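Local coordinates for protein endo-beta-1,2-glucanase (Talaromyces funiculosus, PDB 6IMV) that hydrolyses beta-1,2-glucans by endo-cleavage, as a fungal glycoside hydrolase that binds the beta-1,2-linked disaccharide sophorose, at residues W155-N159 with R160-L164; Q23-V26 with L27-P30. One frame throughout, in Å; residues are numbered along the deposited sequence.

Contact 1 (W155-N159 with R160-L164); sequences WDWNN and RVPGL. With BGC (beta-D-glucopyranose), chain D.
Trp157 and Arg160, the first and last residues of a type II beta turn, fold back on each other in a cation-pi pair just where the chain enters strand 160-162, an outer strand of a three-stranded antiparallel sheet. Arg160 N closes the turn on Trp157 O at 3.2 Å, and Asn159 takes the positive phi (61°) of its third position. The Arg160 chain leaves with CG beside its backbone N and then bends at chi3 (70°), which swings the guanidinium over the indole. CZ stands 3.9 Å from the centroid of the six-membered ring, almost on its normal, while NH1 comes within 3.3 Å of Trp157 CE2. The two planes are not parallel but 42° apart. The same NH1 donates a nearly straight 2.9 Å bond to Asp156 O, leaving in the guanidinium plane yet arriving well above the carbonyl plane. With Glu240 forming a salt bridge to NE, the group is fixed by charge, hydrogen bond and ring face together. Trp157 CZ3 also packs obliquely against Pro162 CD at 3.7 Å; separately, the ring of Trp143 meets the indole. An alanine in place of Trp157 would probably deprive the Arg160 guanidinium of its aromatic seat and open a gap beside Pro162 and the sugar. Here the turn borders a bound glucose unit, which is hydrogen-bonded to Asp165 and Trp143. Its O4 lies 3.5 Å from Pro162 CB, and its O6 sits near the indole plane, 3.8 Å from Trp157 CZ2.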
loop_
_atom_site.group_PDB
_atom_site.type_symbol
_atom_site.label_atom_id
_atom_site.label_comp_id
_atom_site.label_asym_id
_atom_site.label_seq_id
_atom_site.Cartn_x
_atom_site.Cartn_y
_atom_site.Cartn_z
ATOM N N TRP A 155 -11.405 8.381 17.640
ATOM C CA TRP A 155 -12.402 9.405 17.946
ATOM C C TRP A 155 -13.010 9.965 16.662
ATOM O O TRP A 155 -14.228 9.977 16.503
ATOM C CB TRP A 155 -11.801 10.540 18.768
ATOM C CG TRP A 155 -12.727 11.711 18.879
ATOM C CD1 TRP A 155 -12.600 12.926 18.268
ATOM C CD2 TRP A 155 -13.955 11.757 19.622
ATOM N NE1 TRP A 155 -13.653 13.734 18.604
ATOM C CE2 TRP A 155 -14.499 13.046 19.435
ATOM C CE3 TRP A 155 -14.644 10.839 20.423
ATOM C CZ2 TRP A 155 -15.696 13.435 20.032
ATOM C CZ3 TRP A 155 -15.829 11.226 21.011
ATOM C CH2 TRP A 155 -16.343 12.511 20.822
ATOM N N ASP A 156 -12.135 10.411 15.757
ATOM C CA ASP A 156 -12.529 11.058 14.512
ATOM C C ASP A 156 -13.348 10.117 13.618
ATOM O O ASP A 156 -14.020 10.585 12.713
ATOM C CB ASP A 156 -11.311 11.549 13.718
ATOM C CG ASP A 156 -10.952 13.004 13.946
ATOM O OD1 ASP A 156 -11.748 13.720 14.580
ATOM O OD2 ASP A 156 -9.859 13.408 13.500
ATOM N N TRP A 157 -13.253 8.796 13.830
ATOM C CA TRP A 157 -13.828 7.844 12.890
ATOM C C TRP A 157 -15.015 7.078 13.484
ATOM O O TRP A 157 -15.533 6.170 12.851
ATOM C CB TRP A 157 -12.725 6.939 12.340
ATOM C CG TRP A 157 -11.908 7.668 11.318
ATOM C CD1 TRP A 157 -10.824 8.464 11.553
ATOM C CD2 TRP A 157 -12.163 7.746 9.905
ATOM N NE1 TRP A 157 -10.366 9.003 10.382
ATOM C CE2 TRP A 157 -11.167 8.582 9.351
ATOM C CE3 TRP A 157 -13.126 7.194 9.055
ATOM C CZ2 TRP A 157 -11.111 8.871 7.988
ATOM C CZ3 TRP A 157 -13.062 7.467 7.705
ATOM C CH2 TRP A 157 -12.070 8.301 7.181
ATOM N N ASN A 158 -15.516 7.512 14.646
ATOM C CA ASN A 158 -16.838 7.078 15.088
ATOM C C ASN A 158 -17.836 7.402 13.978
ATOM O O ASN A 158 -17.825 8.490 13.459
ATOM C CB ASN A 158 -17.251 7.724 16.410
ATOM C CG ASN A 158 -16.455 7.177 17.571
ATOM O OD1 ASN A 158 -16.589 6.005 17.914
ATOM N ND2 ASN A 158 -15.591 7.999 18.147
ATOM N N ASN A 159 -18.650 6.415 13.594
ATOM C CA ASN A 159 -19.757 6.601 12.643
ATOM C C ASN A 159 -19.277 7.075 11.261
ATOM O O ASN A 159 -20.026 7.703 10.517
ATOM C CB ASN A 159 -20.794 7.569 13.221
ATOM C CG ASN A 159 -21.385 7.044 14.506
ATOM O OD1 ASN A 159 -21.732 5.866 14.595
ATOM N ND2 ASN A 159 -21.447 7.893 15.512
ATOM N N ARG A 160 -18.034 6.750 10.899
ATOM C CA ARG A 160 -17.475 7.127 9.598
ATOM C C ARG A 160 -16.654 5.944 9.091
ATOM O O ARG A 160 -15.903 5.357 9.891
ATOM C CB ARG A 160 -16.571 8.362 9.706
ATOM C CG ARG A 160 -17.275 9.642 10.132
ATOM C CD ARG A 160 -16.306 10.773 10.422
ATOM N NE ARG A 160 -15.680 11.272 9.201
ATOM C CZ ARG A 160 -14.377 11.232 8.919
ATOM N NH1 ARG A 160 -13.499 10.860 9.832
ATOM N NH2 ARG A 160 -13.960 11.577 7.714
ATOM N N VAL A 161 -16.791 5.606 7.789
ATOM C CA VAL A 161 -16.064 4.478 7.233
ATOM C C VAL A 161 -15.581 4.818 5.820
ATOM O O VAL A 161 -16.345 5.330 5.000
ATOM C CB VAL A 161 -16.896 3.181 7.297
ATOM C CG1 VAL A 161 -18.158 3.250 6.443
ATOM C CG2 VAL A 161 -16.062 1.962 6.922
ATOM N N PRO A 162 -14.282 4.577 5.513
ATOM C CA PRO A 162 -13.707 4.906 4.213
ATOM C C PRO A 162 -13.710 3.704 3.259
ATOM O O PRO A 162 -13.278 2.588 3.645
ATOM C CB PRO A 162 -12.275 5.271 4.621
ATOM C CG PRO A 162 -11.943 4.260 5.704
ATOM C CD PRO A 162 -13.263 4.016 6.421
ATOM N N GLY A 163 -14.204 3.927 2.039
ATOM C CA GLY A 163 -14.260 2.896 1.023
ATOM C C GLY A 163 -12.869 2.472 0.556
ATOM O O GLY A 163 -12.619 1.286 0.342
ATOM N N LEU A 164 -11.961 3.445 0.407
ATOM C CA LEU A 164 -10.657 3.188 -0.213
ATOM C C LEU A 164 -9.891 2.114 0.575
ATOM O O LEU A 164 -9.451 1.112 0.012
ATOM C CB LEU A 164 -9.870 4.493 -0.295
ATOM C CG LEU A 164 -8.545 4.428 -1.058
ATOM C CD1 LEU A 164 -8.293 5.742 -1.784
ATOM C CD2 LEU A 164 -7.385 4.104 -0.124
HETATM C C2 BGC D . -6.471 7.825 2.527
HETATM C C3 BGC D . -7.202 6.855 3.449
HETATM C C4 BGC D . -8.306 7.584 4.205
HETATM C C5 BGC D . -9.230 8.251 3.187
HETATM C C6 BGC D . -10.374 9.048 3.774
HETATM C C1 BGC D . -7.469 8.524 1.621
HETATM O O2 BGC D . -5.575 7.116 1.681
HETATM O O3 BGC D . -6.311 6.262 4.387
HETATM O O4 BGC D . -9.036 6.650 4.986
HETATM O O5 BGC D . -8.489 9.152 2.376
HETATM O O6 BGC D . -9.850 10.064 4.598
#

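Contact 2 (Q23-V26 with L27-P30); sequences QEQV and LQNP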
loop_
_atom_site.group_PDB
_atom_site.type_symbol
_atom_site.label_atom_id
_atom_site.label_comp_id
_atom_site.label_asym_id
_atom_site.label_seq_id
_atom_site.Cartn_x
_atom_site.Cartn_y
_atom_site.Cartn_z
ATOM N N GLN A 23 26.184 1.107 -5.971
ATOM C CA GLN A 23 25.005 1.156 -6.827
ATOM C C GLN A 23 25.114 0.092 -7.924
ATOM O O GLN A 23 24.161 -0.658 -8.157
ATOM C CB GLN A 23 24.824 2.552 -7.421
ATOM C CG GLN A 23 23.732 2.604 -8.481
ATOM C CD GLN A 23 23.230 4.009 -8.687
ATOM O OE1 GLN A 23 22.751 4.663 -7.765
ATOM N NE2 GLN A 23 23.372 4.495 -9.904
ATOM N N GLU A 24 26.276 0.009 -8.583
ATOM C CA GLU A 24 26.469 -0.944 -9.673
ATOM C C GLU A 24 26.335 -2.383 -9.150
ATOM O O GLU A 24 25.842 -3.257 -9.861
ATOM C CB GLU A 24 27.817 -0.730 -10.374
ATOM C CG GLU A 24 27.943 -1.455 -11.715
ATOM C CD GLU A 24 26.821 -1.289 -12.744
ATOM O OE1 GLU A 24 26.429 -2.311 -13.335
ATOM O OE2 GLU A 24 26.346 -0.154 -12.987
ATOM N N GLN A 25 26.761 -2.636 -7.911
ATOM C CA GLN A 25 26.660 -3.993 -7.345
ATOM C C GLN A 25 25.191 -4.377 -7.132
ATOM O O GLN A 25 24.838 -5.536 -7.307
ATOM C CB GLN A 25 27.475 -4.108 -6.063
ATOM C CG GLN A 25 28.965 -4.254 -6.333
ATOM C CD GLN A 25 29.793 -4.083 -5.087
ATOM O OE1 GLN A 25 29.278 -3.780 -4.012
ATOM N NE2 GLN A 25 31.102 -4.234 -5.234
ATOM N N VAL A 26 24.338 -3.401 -6.787
ATOM C CA VAL A 26 22.897 -3.645 -6.682
ATOM C C VAL A 26 22.376 -4.117 -8.051
ATOM O O VAL A 26 21.661 -5.102 -8.136
ATOM C CB VAL A 26 22.139 -2.405 -6.165
ATOM C CG1 VAL A 26 20.626 -2.577 -6.226
ATOM C CG2 VAL A 26 22.569 -2.047 -4.750
ATOM N N LEU A 27 22.766 -3.424 -9.124
ATOM C CA LEU A 27 22.289 -3.739 -10.474
ATOM C C LEU A 27 22.851 -5.077 -10.975
ATOM O O LEU A 27 22.199 -5.764 -11.740
ATOM C CB LEU A 27 22.668 -2.601 -11.424
ATOM C CG LEU A 27 22.019 -1.254 -11.123
ATOM C CD1 LEU A 27 22.488 -0.212 -12.132
ATOM C CD2 LEU A 27 20.495 -1.378 -11.118
ATOM N N GLN A 28 24.070 -5.428 -10.560
ATOM C CA GLN A 28 24.713 -6.690 -10.967
ATOM C C GLN A 28 24.029 -7.890 -10.302
ATOM O O GLN A 28 24.027 -8.955 -10.871
ATOM C CB GLN A 28 26.197 -6.699 -10.603
ATOM C CG GLN A 28 27.058 -5.905 -11.575
ATOM C CD GLN A 28 28.397 -5.521 -10.995
ATOM O OE1 GLN A 28 28.763 -5.904 -9.882
ATOM N NE2 GLN A 28 29.140 -4.743 -11.757
ATOM N N ASN A 29 23.485 -7.708 -9.092
ATOM C CA ASN A 29 22.829 -8.806 -8.372
ATOM C C ASN A 29 21.706 -8.259 -7.495
ATOM O O ASN A 29 21.831 -8.214 -6.278
ATOM C CB ASN A 29 23.827 -9.617 -7.542
ATOM C CG ASN A 29 23.252 -10.930 -7.042
ATOM O OD1 ASN A 29 22.049 -11.192 -7.172
ATOM N ND2 ASN A 29 24.109 -11.761 -6.464
ATOM N N PRO A 30 20.560 -7.857 -8.076
ATOM C CA PRO A 30 19.460 -7.301 -7.285
ATOM C C PRO A 30 18.980 -8.251 -6.183
ATOM O O PRO A 30 18.629 -7.808 -5.097
ATOM C CB PRO A 30 18.352 -7.064 -8.319
ATOM C CG PRO A 30 19.084 -6.934 -9.639
ATOM C CD PRO A 30 20.277 -7.861 -9.517
#
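Glu24 sends CG anti to its backbone N (chi1 -166°) and then bends at chi2 (50°), while Gln28, one turn later, carries CG beside its own N (chi1 -79°) and runs on extended; the two side chains thus cross at about a right angle on the surface of the short alpha-helix 23-28. Their touch is made by the stem of the acid and the amide nitrogen, Glu24 CG to Gln28 NE2 at 3.5 Å, with carboxylate and amide planes steeply turned against each other. Gln28 CG also comes close to the carbonyl oxygen one turn back, 3.4 Å from Glu24 O. Leu27 CD1 comes 4.0 Å from Glu24 OE2, a loose contact, these two side chains also crossing at about a right angle. Underneath run the i+4 backbone bonds, among them Gln28 N to Glu24 O at 2.9 Å. Val26 is buried and packs on Met398 and Arg402 of helix 394-405, which Gln23 and Pro30 also touch. The helix stops at Asn29, whose N bonds to Gln25 O at 3.1 Å and only weakly to Val26 O. Asn29 is also the N-cap of the following helix 30-41, its OD1 accepting from Lys32 N, so one residue ends one helix and starts the next. Pro30 has no N-H to continue the ladder: its N stands 3.0 Å from Val26 O without a hydrogen to share, and its ring CD rests 3.4 Å from that same oxygen.

How the contacts relate
Both contacts are local, made where a helix or strand begins or ends, but they lie on opposite sides of the chain's centre, about 44 Å apart between their centres, and share no element. Contact 1 is partly buried, on a turn that leads through a sheet strand into helix 163-182 beside bound sugar; its chemistry is aromatic and cationic, with several interactions converging on one guanidinium. Contact 2 is a surface contact near the N-terminus, where backbone bonds do most of the work and polar side chains merely brush past each other; Val26 alone is buried. In both, a proline stands at the start of a helix: Pro162 as N-cap, Pro30 just after one.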